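Beta-fructofuranosidase (Arabidopsis thaliana, PDB 2OXB) hydrolyses sucrose and 1-kestose, and to a lesser extent neokestose and levan, releasing terminal beta-D-fructofuranose units as a secreted cell-wall invertase. Local coordinates at residues Gln105-Pro110 with Pro125-Met130; Val206-Ser211 with Ile225-Leu230; Thr294-Ser299 with Lys306-Ile311; Val343-Asn348 with Val523-Ala528. The protein carries 1 engineered substitution. All blocks are in the same frame, centred on the assembly; numbering follows the deposited sequence.

Contact 1 of 4, residues Gln105-Pro110 with Pro125-Met130; sequences QNIAEP and PLNPLM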
# COMPACT_ATOMS: atom_id res chain seq x y z
N GLN A 105 -19.74 -15.52 -3.33
CA GLN A 105 -19.63 -14.56 -2.24
C GLN A 105 -20.41 -15.02 -1.05
O GLN A 105 -21.60 -15.31 -1.15
CB GLN A 105 -20.14 -13.20 -2.68
CG GLN A 105 -19.39 -12.67 -3.85
CD GLN A 105 -17.90 -12.65 -3.60
OE1 GLN A 105 -17.11 -12.70 -4.53
NE2 GLN A 105 -17.51 -12.59 -2.32
N ASN A 106 -19.73 -15.05 0.10
CA ASN A 106 -20.31 -15.49 1.35
C ASN A 106 -20.18 -14.44 2.43
O ASN A 106 -19.29 -13.59 2.36
CB ASN A 106 -19.59 -16.75 1.80
CG ASN A 106 -19.56 -17.79 0.72
OD1 ASN A 106 -20.61 -18.21 0.25
ND2 ASN A 106 -18.37 -18.20 0.31
N ILE A 107 -21.05 -14.52 3.43
CA ILE A 107 -21.04 -13.59 4.55
C ILE A 107 -20.74 -14.35 5.85
O ILE A 107 -21.05 -15.53 5.97
CB ILE A 107 -22.41 -12.86 4.68
CG1 ILE A 107 -22.31 -11.71 5.68
CG2 ILE A 107 -23.49 -13.82 5.12
CD1 ILE A 107 -23.59 -10.87 5.81
N ALA A 108 -20.12 -13.66 6.81
CA ALA A 108 -19.76 -14.25 8.11
C ALA A 108 -19.85 -13.26 9.29
O ALA A 108 -19.21 -12.21 9.28
CB ALA A 108 -18.34 -14.82 8.03
N GLU A 109 -20.64 -13.61 10.30
CA GLU A 109 -20.80 -12.78 11.50
C GLU A 109 -20.05 -13.43 12.66
O GLU A 109 -19.74 -14.62 12.61
CB GLU A 109 -22.28 -12.64 11.86
CG GLU A 109 -22.95 -13.97 12.18
CD GLU A 109 -24.43 -13.83 12.46
OE1 GLU A 109 -24.80 -12.97 13.29
OE2 GLU A 109 -25.23 -14.57 11.84
N PRO A 110 -19.75 -12.66 13.73
CA PRO A 110 -19.03 -13.16 14.91
C PRO A 110 -19.91 -13.98 15.86
O PRO A 110 -21.14 -13.87 15.83
CB PRO A 110 -18.52 -11.88 15.56
CG PRO A 110 -19.61 -10.91 15.25
CD PRO A 110 -19.87 -11.19 13.79
N PRO A 125 -25.73 -20.13 6.71
CA PRO A 125 -26.03 -21.31 5.88
C PRO A 125 -26.65 -20.87 4.55
O PRO A 125 -26.69 -21.63 3.58
CB PRO A 125 -27.04 -22.06 6.74
CG PRO A 125 -27.85 -20.94 7.30
CD PRO A 125 -26.80 -19.90 7.70
N LEU A 126 -27.13 -19.64 4.53
CA LEU A 126 -27.72 -19.10 3.33
C LEU A 126 -26.64 -18.78 2.32
O LEU A 126 -26.94 -18.44 1.19
CB LEU A 126 -28.52 -17.84 3.67
CG LEU A 126 -29.60 -17.96 4.75
CD1 LEU A 126 -30.33 -16.62 4.85
CD2 LEU A 126 -30.58 -19.08 4.41
N ASN A 127 -25.37 -18.88 2.73
CA ASN A 127 -24.27 -18.58 1.81
C ASN A 127 -24.21 -19.59 0.66
O ASN A 127 -24.54 -20.78 0.84
CB ASN A 127 -22.93 -18.57 2.54
CG ASN A 127 -22.83 -17.45 3.56
OD1 ASN A 127 -23.39 -16.38 3.36
ND2 ASN A 127 -22.10 -17.68 4.64
N PRO A 128 -23.79 -19.14 -0.54
CA PRO A 128 -23.37 -17.78 -0.92
C PRO A 128 -24.53 -16.82 -1.18
O PRO A 128 -25.58 -17.24 -1.68
CB PRO A 128 -22.56 -18.02 -2.18
CG PRO A 128 -23.36 -19.11 -2.84
CD PRO A 128 -23.57 -20.07 -1.67
N LEU A 129 -24.33 -15.54 -0.87
CA LEU A 129 -25.33 -14.50 -1.09
C LEU A 129 -25.31 -14.03 -2.54
O LEU A 129 -26.31 -13.55 -3.09
CB LEU A 129 -25.07 -13.30 -0.16
CG LEU A 129 -25.61 -13.31 1.28
CD1 LEU A 129 -25.54 -14.70 1.86
CD2 LEU A 129 -24.83 -12.33 2.14
N MET A 130 -24.15 -14.17 -3.17
CA MET A 130 -23.99 -13.76 -4.55
C MET A 130 -23.15 -14.78 -5.29
O MET A 130 -22.10 -15.21 -4.81
CB MET A 130 -23.33 -12.39 -4.60
CG MET A 130 -24.18 -11.31 -3.96
SD MET A 130 -23.22 -9.86 -3.54
CE MET A 130 -23.29 -9.91 -1.74
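Asn127 meets Ile107 with the flat end of its side chain, the amide addressing both the N-H and the C=O of the same residue on strand 103-110. Its ND2 gives a hydrogen bond to Ile107 O at 2.7 Å, arriving in the carbonyl plane on a lone pair, though the acceptor is tilted from the Asn127 amide plane. In return Ile107 N reaches Asn127 OD1 at 3.0 Å from above that carbonyl's plane. CG of Asn127 stands anti to its own carbonyl carbon (chi1 -65°), which puts the amide where it can bond to Ile107 N and O, and the side chains of Ile107 and Asn127 cross at about a right angle. Leu129 packs against the Ile107 side chain, crossing it obliquely, its CD2 3.5 Å from Ile107 CB. The Asn106 amide is turned 54° from that of Asn127, and it lies alongside the Pro128 ring, pointing the same way; its ND2 is bonded to Phe72 O.

Two residues earlier on the strand, Gln105 N donates to Met130 O (2.8 Å). Gln105 O accepts Leu129 N at 2.8 Å and, weakly, Met130 N, so two residues face one: a classic beta bulge, just after the cis peptide before Pro128. The place is the second four-stranded blade of the GH32 five-bladed propeller. Leu129 and Met130 also rest on Trp182 of strand 182-192, and Gln105 lies close to the substrate-binding Arg144. Chemically, the Asn127 amide does what a neighbouring strand's peptide would do, satisfying both polar backbone atoms of Ile107 beyond the single bridge at Gln105 and Met130, where the 125-130 loop is not a strand.

Contact 2 of 4, residues Val206-Ser211 with Ile225-Leu230; sequences VTRFGS and ILKHVL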
# COMPACT_ATOMS: atom_id res chain seq x y z
N VAL A 206 -13.69 10.92 0.59
CA VAL A 206 -12.67 11.72 1.26
C VAL A 206 -13.12 13.19 1.22
O VAL A 206 -13.55 13.70 0.18
CB VAL A 206 -11.26 11.58 0.60
CG1 VAL A 206 -10.72 10.17 0.83
CG2 VAL A 206 -11.33 11.86 -0.89
N THR A 207 -13.06 13.85 2.36
CA THR A 207 -13.45 15.25 2.44
C THR A 207 -12.38 15.99 1.64
O THR A 207 -11.24 15.54 1.60
CB THR A 207 -13.49 15.68 3.93
OG1 THR A 207 -14.17 16.93 4.06
CG2 THR A 207 -12.09 15.81 4.49
N ARG A 208 -12.74 17.09 0.97
CA ARG A 208 -11.76 17.85 0.17
C ARG A 208 -10.66 18.49 1.01
O ARG A 208 -9.47 18.19 0.84
CB ARG A 208 -12.42 18.96 -0.66
CG ARG A 208 -13.23 18.52 -1.87
CD ARG A 208 -13.11 19.56 -3.00
NE ARG A 208 -11.79 19.48 -3.64
CZ ARG A 208 -11.31 20.37 -4.49
NH1 ARG A 208 -12.03 21.44 -4.83
NH2 ARG A 208 -10.09 20.20 -5.01
N PHE A 209 -11.06 19.38 1.90
CA PHE A 209 -10.11 20.07 2.76
C PHE A 209 -10.27 19.62 4.20
O PHE A 209 -10.99 20.23 4.98
CB PHE A 209 -10.31 21.57 2.64
CG PHE A 209 -10.31 22.08 1.22
CD1 PHE A 209 -11.45 22.69 0.68
CD2 PHE A 209 -9.19 21.91 0.40
CE1 PHE A 209 -11.46 23.14 -0.63
CE2 PHE A 209 -9.20 22.35 -0.92
CZ PHE A 209 -10.34 22.97 -1.44
N GLY A 210 -9.58 18.52 4.53
CA GLY A 210 -9.60 17.95 5.87
C GLY A 210 -8.58 16.83 5.94
O GLY A 210 -8.44 16.06 4.99
N SER A 211 -7.87 16.71 7.06
CA SER A 211 -6.85 15.66 7.19
C SER A 211 -7.44 14.32 7.63
O SER A 211 -7.05 13.27 7.11
CB SER A 211 -5.78 16.08 8.20
OG SER A 211 -4.75 15.10 8.27
N ILE A 225 -17.67 18.92 2.04
CA ILE A 225 -17.51 18.63 0.62
C ILE A 225 -16.77 17.31 0.46
O ILE A 225 -15.60 17.20 0.81
CB ILE A 225 -16.72 19.76 -0.10
CG1 ILE A 225 -17.41 21.12 0.13
CG2 ILE A 225 -16.62 19.46 -1.58
CD1 ILE A 225 -18.80 21.24 -0.49
N LEU A 226 -17.48 16.30 -0.05
CA LEU A 226 -16.90 14.98 -0.25
C LEU A 226 -16.48 14.68 -1.69
O LEU A 226 -16.96 15.29 -2.65
CB LEU A 226 -17.91 13.90 0.19
CG LEU A 226 -18.15 13.72 1.69
CD1 LEU A 226 -19.28 12.71 1.91
CD2 LEU A 226 -16.85 13.23 2.34
N LYS A 227 -15.57 13.72 -1.82
CA LYS A 227 -15.06 13.28 -3.12
C LYS A 227 -15.00 11.77 -3.00
O LYS A 227 -15.23 11.22 -1.92
CB LYS A 227 -13.66 13.85 -3.36
CG LYS A 227 -13.29 14.04 -4.83
CD LYS A 227 -14.08 15.17 -5.48
CE LYS A 227 -13.56 16.55 -5.06
NZ LYS A 227 -12.17 16.81 -5.52
N HIS A 228 -14.71 11.08 -4.10
CA HIS A 228 -14.61 9.63 -4.04
C HIS A 228 -13.38 9.07 -4.71
O HIS A 228 -12.88 9.61 -5.70
CB HIS A 228 -15.88 8.97 -4.60
CG HIS A 228 -17.01 8.99 -3.62
ND1 HIS A 228 -17.62 10.16 -3.21
CD2 HIS A 228 -17.55 8.00 -2.87
CE1 HIS A 228 -18.49 9.89 -2.25
NE2 HIS A 228 -18.47 8.59 -2.02
N VAL A 229 -12.88 7.99 -4.11
CA VAL A 229 -11.70 7.27 -4.58
C VAL A 229 -11.99 5.77 -4.75
O VAL A 229 -12.28 5.05 -3.79
CB VAL A 229 -10.51 7.37 -3.57
CG1 VAL A 229 -9.23 6.82 -4.21
CG2 VAL A 229 -10.32 8.80 -3.12
N LEU A 230 -11.93 5.32 -5.99
CA LEU A 230 -12.12 3.92 -6.30
C LEU A 230 -10.72 3.44 -6.66
O LEU A 230 -10.08 3.99 -7.56
CB LEU A 230 -13.04 3.72 -7.51
CG LEU A 230 -13.21 2.27 -8.03
CD1 LEU A 230 -14.09 1.50 -7.08
CD2 LEU A 230 -13.80 2.25 -9.43
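Arg208 lays the aliphatic part of its side chain along Ile225, the two running side by side in the same direction, with Arg208 CG 3.5 Å from Ile225 CG2. Bends at chi2 and chi3 then carry the guanidinium past Lys227, whose CE lies 3.7 Å from Arg208 CD. The ends bring like charges together: Arg208 NE and Lys227 NZ are 3.3 Å apart, two donors with no bond between them. On one face of the guanidinium sits Phe209 CZ, over its centre. An alanine at Arg208 would probably leave Ile225 CG2 and Lys227 CE without the aliphatic chain that packs on them, and Phe209 without the guanidinium it lies on.

The backbone bond from Arg208 N to Ile225 O, at 2.9 Å, continues an antiparallel ladder. Strands 201-207 and 226-234 are successive strands joined by a long loop, a beta hairpin within one blade of the GH32 N-terminal propeller. Val206 and Lys227 form a hydrogen-bonded pair, Val206 N to Lys227 O at 3.0 Å and Lys227 N to Val206 O at 2.8 Å; Thr207 and Leu226 make the next, non-hydrogen-bonded pair.

The side chains of Val206 and Lys227 emerge on the same face. There Val206 CG2 touches Lys227 CB and also Val229 CG2, both at 3.9 Å, and the two valines cross at about a right angle. Leu226 goes to the other face with Thr207, its CD2 methyl resting against the Thr207 backbone N. Thr207 OG1, anti to the backbone N (chi1 -166°), is hydrogen-bonded to Glu224.

Contact 3 of 4, residues Thr294-Ser299 with Lys306-Ile311; sequences TNESSS and KGWSGI. With NAG (2-acetamido-2-deoxy-beta-D-glucopyranose), chain C.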
# COMPACT_ATOMS: atom_id res chain seq x y z
N THR A 294 2.56 -6.18 -0.48
CA THR A 294 3.99 -6.18 -0.84
C THR A 294 4.63 -7.57 -0.94
O THR A 294 5.00 -8.19 0.06
CB THR A 294 4.86 -5.35 0.16
OG1 THR A 294 4.62 -3.96 -0.05
CG2 THR A 294 6.34 -5.63 -0.06
N ASN A 295 4.77 -8.00 -2.19
CA ASN A 295 5.36 -9.26 -2.58
C ASN A 295 6.65 -9.53 -1.84
O ASN A 295 7.07 -8.78 -0.97
CB ASN A 295 5.71 -9.21 -4.06
CG ASN A 295 5.03 -10.26 -4.88
OD1 ASN A 295 4.69 -11.33 -4.38
ND2 ASN A 295 4.85 -9.96 -6.16
N GLU A 296 7.30 -10.59 -2.28
CA GLU A 296 8.57 -11.02 -1.75
C GLU A 296 9.53 -10.96 -2.95
O GLU A 296 9.38 -11.76 -3.87
CB GLU A 296 8.45 -12.45 -1.28
CG GLU A 296 9.56 -12.90 -0.37
CD GLU A 296 9.34 -12.45 1.05
OE1 GLU A 296 8.26 -12.78 1.58
OE2 GLU A 296 10.23 -11.78 1.63
N SER A 297 10.48 -10.03 -2.95
CA SER A 297 11.43 -9.88 -4.07
C SER A 297 12.50 -10.98 -4.16
O SER A 297 13.37 -10.92 -5.03
CB SER A 297 12.14 -8.52 -4.00
OG SER A 297 11.30 -7.45 -4.45
N SER A 298 12.44 -11.96 -3.27
CA SER A 298 13.41 -13.06 -3.29
C SER A 298 12.83 -14.22 -4.06
O SER A 298 11.62 -14.42 -4.10
CB SER A 298 13.72 -13.52 -1.87
OG SER A 298 12.65 -14.31 -1.37
N SER A 299 13.71 -15.00 -4.68
CA SER A 299 13.26 -16.15 -5.44
C SER A 299 12.51 -17.11 -4.52
O SER A 299 12.80 -17.21 -3.34
CB SER A 299 14.47 -16.86 -6.06
OG SER A 299 15.18 -17.58 -5.07
N LYS A 306 13.82 -20.08 3.61
CA LYS A 306 13.66 -19.25 4.80
C LYS A 306 12.38 -19.57 5.58
O LYS A 306 12.18 -19.09 6.70
CB LYS A 306 13.70 -17.76 4.42
CG LYS A 306 12.62 -17.30 3.45
CD LYS A 306 12.81 -15.84 3.15
CE LYS A 306 11.84 -15.35 2.11
NZ LYS A 306 12.10 -13.92 1.78
N GLY A 307 11.52 -20.39 4.98
CA GLY A 307 10.29 -20.77 5.63
C GLY A 307 9.18 -19.74 5.62
O GLY A 307 8.09 -20.00 6.13
N TRP A 308 9.42 -18.57 5.04
CA TRP A 308 8.39 -17.54 5.01
C TRP A 308 8.33 -16.68 3.73
O TRP A 308 9.31 -16.55 2.98
CB TRP A 308 8.53 -16.64 6.24
CG TRP A 308 9.85 -15.95 6.35
CD1 TRP A 308 10.94 -16.37 7.07
CD2 TRP A 308 10.25 -14.77 5.67
NE1 TRP A 308 12.00 -15.51 6.88
CE2 TRP A 308 11.61 -14.52 6.03
CE3 TRP A 308 9.61 -13.89 4.80
CZ2 TRP A 308 12.32 -13.42 5.54
CZ3 TRP A 308 10.32 -12.79 4.31
CH2 TRP A 308 11.67 -12.57 4.68
N SER A 309 7.17 -16.11 3.49
CA SER A 309 6.97 -15.24 2.33
C SER A 309 5.80 -14.30 2.58
O SER A 309 4.69 -14.73 2.88
CB SER A 309 6.71 -16.07 1.06
OG SER A 309 6.51 -15.24 -0.07
N GLY A 310 6.07 -13.00 2.50
CA GLY A 310 5.02 -12.02 2.70
C GLY A 310 5.07 -11.22 3.98
O GLY A 310 5.04 -11.76 5.08
N ILE A 311 5.15 -9.90 3.82
CA ILE A 311 5.16 -8.99 4.95
C ILE A 311 4.00 -8.03 4.72
O ILE A 311 3.44 -7.98 3.63
CB ILE A 311 6.47 -8.16 5.05
CG1 ILE A 311 6.51 -7.12 3.94
CG2 ILE A 311 7.66 -9.08 4.99
CD1 ILE A 311 7.67 -6.18 4.01
C1 NAG C . 5.67 -10.61 -7.17
C2 NAG C . 6.21 -9.58 -8.17
C3 NAG C . 7.34 -10.16 -9.05
C4 NAG C . 8.35 -11.01 -8.27
C5 NAG C . 7.55 -12.01 -7.45
C6 NAG C . 8.34 -13.05 -6.66
C7 NAG C . 5.05 -9.53 -10.29
C8 NAG C . 4.20 -10.76 -10.58
N2 NAG C . 5.14 -9.12 -9.02
O3 NAG C . 8.02 -9.10 -9.72
O4 NAG C . 9.19 -11.68 -9.19
O5 NAG C . 6.73 -11.31 -6.52
O6 NAG C . 7.47 -14.01 -6.07
O7 NAG C . 5.63 -8.97 -11.21
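Glu296 and Lys306 approach from opposite directions and join in a salt bridge, Lys306 NZ lying 2.8 Å from Glu296 OE2, although the carboxylate oxygens are less surely placed in the model. Lys306 starts with CG between its backbone N and carbonyl carbon (chi1 60°) and is fully extended beyond, which brings NZ to Glu296 and Ser298; on the way its CD passes over one face of the Trp308 indole, offset toward the rim. NZ also donates to Ser298 OG at 3.2 Å. Glu296 leaves its backbone with CG anti to N and then bends at chi2 (81°), which turns the carboxylate toward Lys306. A methionine in place of Lys306 would probably leave Ser298 OG without this donor and Glu296 with one positive partner fewer.

Next to it, Asn295 ND2 is covalently joined to C1 of the N-linked NAG at 1.5 Å. Thr294 and Ile311 close the far end through their side-chain carbons. The short helix 300-306 links the two segments, the short, weakly bonded strand 308-309 runs parallel to strand 15-26 at a sheet edge, and Arg498 of strand 493-498, in the C-terminal domain, also salt-bridges Glu296, while Tyr500 hydrogen-bonds to it.

Contact 4 of 4, residues Val343-Asn348 with Val523-Ala528; sequences VKNLRN and VLNLNA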
# COMPACT_ATOMS: atom_id res chain seq x y z
N VAL A 343 18.83 9.70 19.47
CA VAL A 343 18.50 10.59 18.36
C VAL A 343 19.74 11.01 17.58
O VAL A 343 20.57 11.78 18.08
CB VAL A 343 17.82 11.87 18.85
CG1 VAL A 343 18.63 12.49 19.99
CG2 VAL A 343 17.69 12.86 17.69
N LYS A 344 19.85 10.52 16.35
CA LYS A 344 20.99 10.84 15.50
C LYS A 344 20.60 12.08 14.71
O LYS A 344 19.58 12.09 14.02
CB LYS A 344 21.29 9.67 14.57
CG LYS A 344 22.72 9.64 14.04
CD LYS A 344 23.02 10.83 13.14
CE LYS A 344 24.49 10.87 12.77
NZ LYS A 344 25.32 11.04 13.98
N ASN A 345 21.40 13.13 14.83
CA ASN A 345 21.12 14.37 14.12
C ASN A 345 22.28 14.83 13.27
O ASN A 345 23.43 14.47 13.50
CB ASN A 345 20.79 15.48 15.10
CG ASN A 345 20.63 16.81 14.42
OD1 ASN A 345 19.54 17.17 13.96
ND2 ASN A 345 21.73 17.55 14.32
N LEU A 346 21.95 15.66 12.30
CA LEU A 346 22.93 16.23 11.38
C LEU A 346 22.25 17.42 10.73
O LEU A 346 21.26 17.27 10.01
CB LEU A 346 23.32 15.19 10.32
CG LEU A 346 24.15 14.00 10.81
CD1 LEU A 346 23.95 12.83 9.88
CD2 LEU A 346 25.61 14.39 10.91
N ARG A 347 22.77 18.60 11.00
CA ARG A 347 22.18 19.79 10.41
C ARG A 347 23.20 20.66 9.70
O ARG A 347 24.38 20.66 10.03
CB ARG A 347 21.46 20.60 11.47
CG ARG A 347 22.25 20.86 12.72
CD ARG A 347 21.43 21.76 13.60
NE ARG A 347 20.10 21.19 13.81
CZ ARG A 347 19.08 21.85 14.33
NH1 ARG A 347 19.22 23.12 14.70
NH2 ARG A 347 17.92 21.24 14.50
N ASN A 348 22.72 21.38 8.69
CA ASN A 348 23.58 22.26 7.93
C ASN A 348 24.90 21.64 7.50
O ASN A 348 25.97 22.10 7.92
CB ASN A 348 23.84 23.53 8.74
CG ASN A 348 22.56 24.21 9.14
OD1 ASN A 348 22.33 24.48 10.32
ND2 ASN A 348 21.71 24.50 8.17
N VAL A 523 22.18 19.89 3.18
CA VAL A 523 21.35 19.12 4.10
C VAL A 523 20.89 20.10 5.17
O VAL A 523 21.64 20.45 6.08
CB VAL A 523 22.16 17.96 4.75
CG1 VAL A 523 21.23 17.06 5.56
CG2 VAL A 523 22.85 17.15 3.67
N LEU A 524 19.66 20.57 5.06
CA LEU A 524 19.12 21.52 6.01
C LEU A 524 18.97 20.86 7.37
O LEU A 524 19.07 21.52 8.41
CB LEU A 524 17.76 22.01 5.53
CG LEU A 524 17.18 23.20 6.28
CD1 LEU A 524 17.92 24.46 5.89
CD2 LEU A 524 15.71 23.31 5.96
N ASN A 525 18.73 19.56 7.35
CA ASN A 525 18.53 18.78 8.56
C ASN A 525 18.39 17.30 8.18
O ASN A 525 18.11 16.97 7.03
CB ASN A 525 17.26 19.26 9.26
CG ASN A 525 17.12 18.70 10.65
OD1 ASN A 525 16.10 18.91 11.30
ND2 ASN A 525 18.14 17.99 11.11
N LEU A 526 18.60 16.42 9.16
CA LEU A 526 18.48 14.97 8.94
C LEU A 526 18.46 14.24 10.27
O LEU A 526 19.39 14.36 11.08
CB LEU A 526 19.63 14.45 8.05
CG LEU A 526 19.98 12.95 8.00
CD1 LEU A 526 18.75 12.11 7.73
CD2 LEU A 526 21.03 12.70 6.91
N ASN A 527 17.39 13.49 10.51
CA ASN A 527 17.26 12.73 11.74
C ASN A 527 17.05 11.24 11.48
O ASN A 527 16.14 10.82 10.76
CB ASN A 527 16.10 13.28 12.60
CG ASN A 527 16.37 14.67 13.16
OD1 ASN A 527 15.68 15.13 14.07
ND2 ASN A 527 17.36 15.35 12.60
N ALA A 528 17.94 10.45 12.06
CA ALA A 528 17.90 9.01 11.94
C ALA A 528 17.60 8.48 13.34
O ALA A 528 18.32 8.79 14.30
CB ALA A 528 19.25 8.49 11.46
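Lys344 and Ala528 pair across two antiparallel strands of the C-terminal beta-sandwich of GH32 enzymes, where strand 344-351 forms an edge of the six-stranded sheet beside strand 521-530. The axes of 344-346 and 525-528 come within 4.9 Å at their closest, at 167°.

Among the backbone hydrogen bonds, Lys344 N reaches Ala528 O at 3.1 Å and Ala528 N reaches Lys344 O at 3.0 Å, making a hydrogen-bonded pair. Farther along, Leu346 N donates only weakly to Leu526 O. CA-H...O contacts add to the ladder, among them Asn527 CA to Lys344 O.

Apolar packing occupies the face that carries Lys344, Leu346, Leu526 and Ala528. Leu346 and Leu526 lie side by side, pointing the same way, Leu346 CD1 lying 4.2 Å from Leu526 CD2; the CB atoms of Lys344 and Ala528 meet at 3.9 Å. This face turns to the other sheet of the sandwich: Leu346 touches Leu357, while Lys344 and Ala528 touch Val359, both on strand 355-359.

Three asparagine amides make up the polar group beside the backbones. Asn345 has CG anti to its backbone N (chi1 174°), and this carries OD1 over toward the partner strand. There it takes Asn525 ND2 at 3.3 Å, tilted from the carbonyl plane, and weakly Asn527 ND2; the Asn345 and Asn527 amide planes stand 74° apart. Asn525 ND2 also bonds weakly to Leu346 O. Asn527 ND2 folds back on its own strand, 2.7 Å from Leu526 O and above the plane of that carbonyl.

In the fold
Along the chain the four contacts come in series, each closing before the next opens. Contacts 1, 2 and 3 belong to the N-terminal propeller: contact 1 starts from strand 103-110 of one blade, contact 2 joins strands 201-207 and 226-234 of another, and contact 3 brackets helix 300-306. Their centres are 31 to 35 Å apart, so they mark separate parts of the propeller. Contact 4 lies in the C-terminal sandwich, its centre about 54 Å from that of contact 1, on the opposite side of the chain's centre. Contact 3 reaches strand 493-498, in the same six-stranded sheet as contact 4, which probably helps tie the sandwich to the propeller that holds the sugar site.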